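Local coordinates for protein alpha-1,2-mannosidase (Bacteroides thetaiotaomicron, PDB 2WVY) that probably hydrolyses alpha-1,2-linked mannosides as a calcium-dependent, monomeric glycoside hydrolase of family 92, at residues H190-Y195 / A217-D222. Numbering follows the deposited sequence.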
loop_
_atom_site.group_PDB
_atom_site.type_symbol
_atom_site.label_atom_id
_atom_site.label_comp_id
_atom_site.label_asym_id
_atom_site.label_seq_id
_atom_site.Cartn_x
_atom_site.Cartn_y
_atom_site.Cartn_z
ATOM N N HIS A 190 11.516 19.142 -56.864
ATOM C CA HIS A 190 12.777 19.176 -57.590
ATOM C C HIS A 190 13.017 17.885 -58.363
ATOM O O HIS A 190 12.481 16.835 -58.005
ATOM C CB HIS A 190 13.934 19.437 -56.626
ATOM C CG HIS A 190 14.027 20.865 -56.176
ATOM N ND1 HIS A 190 13.084 21.450 -55.351
ATOM C CD2 HIS A 190 14.945 21.829 -56.446
ATOM C CE1 HIS A 190 13.421 22.712 -55.132
ATOM N NE2 HIS A 190 14.547 22.967 -55.781
ATOM N N PRO A 191 13.838 17.954 -59.424
ATOM C CA PRO A 191 14.055 16.764 -60.238
ATOM C C PRO A 191 14.677 15.635 -59.423
ATOM O O PRO A 191 15.503 15.877 -58.537
ATOM C CB PRO A 191 15.022 17.242 -61.344
ATOM C CG PRO A 191 15.677 18.454 -60.795
ATOM C CD PRO A 191 14.651 19.099 -59.869
ATOM N N VAL A 192 14.243 14.419 -59.718
ATOM C CA VAL A 192 14.729 13.229 -59.059
ATOM C C VAL A 192 15.966 12.755 -59.803
ATOM O O VAL A 192 15.881 12.353 -60.949
ATOM C CB VAL A 192 13.677 12.115 -59.128
ATOM C CG1 VAL A 192 14.214 10.863 -58.502
ATOM C CG2 VAL A 192 12.370 12.555 -58.467
ATOM N N ILE A 193 17.123 12.813 -59.166
ATOM C CA ILE A 193 18.362 12.480 -59.868
ATOM C C ILE A 193 18.617 10.985 -59.936
ATOM O O ILE A 193 19.160 10.488 -60.922
ATOM C CB ILE A 193 19.577 13.133 -59.199
ATOM C CG1 ILE A 193 19.272 14.592 -58.905
ATOM C CG2 ILE A 193 20.755 13.097 -60.138
ATOM C CD1 ILE A 193 18.750 15.304 -60.122
ATOM N N GLU A 194 18.265 10.281 -58.864
ATOM C CA GLU A 194 18.419 8.826 -58.788
ATOM C C GLU A 194 17.324 8.262 -57.894
ATOM O O GLU A 194 16.663 8.999 -57.151
ATOM C CB GLU A 194 19.816 8.439 -58.280
ATOM C CG GLU A 194 20.926 8.974 -59.178
ATOM C CD GLU A 194 22.321 8.607 -58.704
ATOM O OE1 GLU A 194 22.441 7.753 -57.788
ATOM O OE2 GLU A 194 23.297 9.178 -59.259
ATOM N N TYR A 195 17.122 6.960 -57.967
ATOM C CA TYR A 195 15.979 6.372 -57.318
ATOM C C TYR A 195 16.176 4.871 -57.319
ATOM O O TYR A 195 17.018 4.341 -58.050
ATOM C CB TYR A 195 14.715 6.739 -58.086
ATOM C CG TYR A 195 14.872 6.453 -59.556
ATOM C CD1 TYR A 195 14.610 5.190 -60.068
ATOM C CD2 TYR A 195 15.337 7.430 -60.424
ATOM C CE1 TYR A 195 14.782 4.916 -61.406
ATOM C CE2 TYR A 195 15.512 7.171 -61.765
ATOM C CZ TYR A 195 15.226 5.909 -62.249
ATOM O OH TYR A 195 15.402 5.635 -63.583
ATOM N N ALA A 217 11.040 2.831 -51.050
ATOM C CA ALA A 217 11.663 3.395 -52.231
ATOM C C ALA A 217 12.517 4.564 -51.775
ATOM O O ALA A 217 12.267 5.143 -50.721
ATOM C CB ALA A 217 10.604 3.863 -53.233
ATOM N N TYR A 218 13.553 4.884 -52.537
ATOM C CA TYR A 218 14.309 6.088 -52.257
ATOM C C TYR A 218 14.336 6.960 -53.489
ATOM O O TYR A 218 14.244 6.462 -54.617
ATOM C CB TYR A 218 15.732 5.779 -51.781
ATOM C CG TYR A 218 16.711 5.415 -52.878
ATOM C CD1 TYR A 218 17.352 6.406 -53.627
ATOM C CD2 TYR A 218 16.997 4.082 -53.165
ATOM C CE1 TYR A 218 18.258 6.079 -54.620
ATOM C CE2 TYR A 218 17.898 3.740 -54.160
ATOM C CZ TYR A 218 18.523 4.741 -54.886
ATOM O OH TYR A 218 19.410 4.395 -55.878
ATOM N N LEU A 219 14.434 8.268 -53.256
ATOM C CA LEU A 219 14.672 9.241 -54.311
ATOM C C LEU A 219 15.865 10.055 -53.866
ATOM O O LEU A 219 16.022 10.343 -52.666
ATOM C CB LEU A 219 13.486 10.188 -54.489
ATOM C CG LEU A 219 12.057 9.690 -54.715
ATOM C CD1 LEU A 219 11.981 8.782 -55.926
ATOM C CD2 LEU A 219 11.523 8.968 -53.475
ATOM N N LYS A 220 16.699 10.433 -54.826
ATOM C CA LYS A 220 17.886 11.208 -54.537
ATOM C C LYS A 220 17.771 12.561 -55.241
ATOM O O LYS A 220 17.418 12.614 -56.420
ATOM C CB LYS A 220 19.133 10.465 -55.016
ATOM C CG LYS A 220 20.440 11.146 -54.630
ATOM C CD LYS A 220 21.615 10.263 -54.983
ATOM C CE LYS A 220 22.878 10.631 -54.220
ATOM N NZ LYS A 220 23.591 11.806 -54.797
ATOM N N PHE A 221 18.049 13.650 -54.526
ATOM C CA PHE A 221 17.888 14.982 -55.115
ATOM C C PHE A 221 19.193 15.757 -55.221
ATOM O O PHE A 221 20.248 15.328 -54.752
ATOM C CB PHE A 221 16.836 15.796 -54.361
ATOM C CG PHE A 221 15.520 15.112 -54.282
ATOM C CD1 PHE A 221 14.570 15.311 -55.262
ATOM C CD2 PHE A 221 15.254 14.213 -53.268
ATOM C CE1 PHE A 221 13.356 14.648 -55.205
ATOM C CE2 PHE A 221 14.044 13.554 -53.217
ATOM C CZ PHE A 221 13.094 13.782 -54.183
ATOM N N ASP A 222 19.113 16.908 -55.858
ATOM C CA ASP A 222 20.238 17.815 -55.884
ATOM C C ASP A 222 19.711 19.239 -55.715
ATOM O O ASP A 222 19.895 20.091 -56.576
ATOM C CB ASP A 222 21.019 17.658 -57.191
ATOM C CG ASP A 222 22.420 18.265 -57.125
ATOM O OD1 ASP A 222 22.912 18.582 -56.015
ATOM O OD2 ASP A 222 23.022 18.433 -58.208
HETATM O O HOH W 1 17.118 17.720 -57.402
HETATM O O HOH W 2 21.772 6.475 -55.579
#
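With chi1 at 79°, Tyr-218 holds CG between its own backbone N and carbonyl carbon, and this swings the phenol across the neighbouring strand at Tyr-195. One ring face lies under the carbonyl carbon of Tyr-195, which sits 3.4 Å from CZ of Tyr-218 and is offset toward the ring's rim. Val-192 splits its two methyls between different partners: CG1, anti to the backbone N (chi1 177°), reaches CD1 of Leu-219 at 4.0 Å, while CG2 approaches CE1 of Phe-221. The same Leu-219 methyl also touches CB of Tyr-195, and Ile-158 of strand 154-159 packs against both of these residues.

The backbone evidence identifies a classic beta bulge in an antiparallel pairing. Ile-193 and Glu-194 both face Lys-220: Ile-193 N donates to Lys-220 O at 2.8 Å, nearly in line with the carbonyl, whereas the bond from Glu-194 N to that oxygen is weak at 3.5 Å. Lys-220 N returns a bond to Glu-194 O at 2.7 Å, and regular pairing continues with Tyr-195 opposite Leu-219. Before the bulge, a water donates to Pro-191 O and accepts from Asp-222 N, bridging the two segments where they are not paired as strands, and His-190 O lies at the edge of the Phe-221 ring, in its plane.

Glu-194 and Lys-220 run side by side, OE1 of Glu-194 lying 3.9 Å from CD of Lys-220 but 5.2 Å from its NZ, which also has a long, weak ion pair with Asp-142. A second water donates to Glu-194 OE1 and meets Tyr-218 OH, which is also hydrogen-bonded to His-205. The contact thus joins two strands of the family 92 N-terminal domain through backbone bonds, water and apolar packing; any Glu-194 to Lys-220 attraction is probably only long-range and shared with Asp-142.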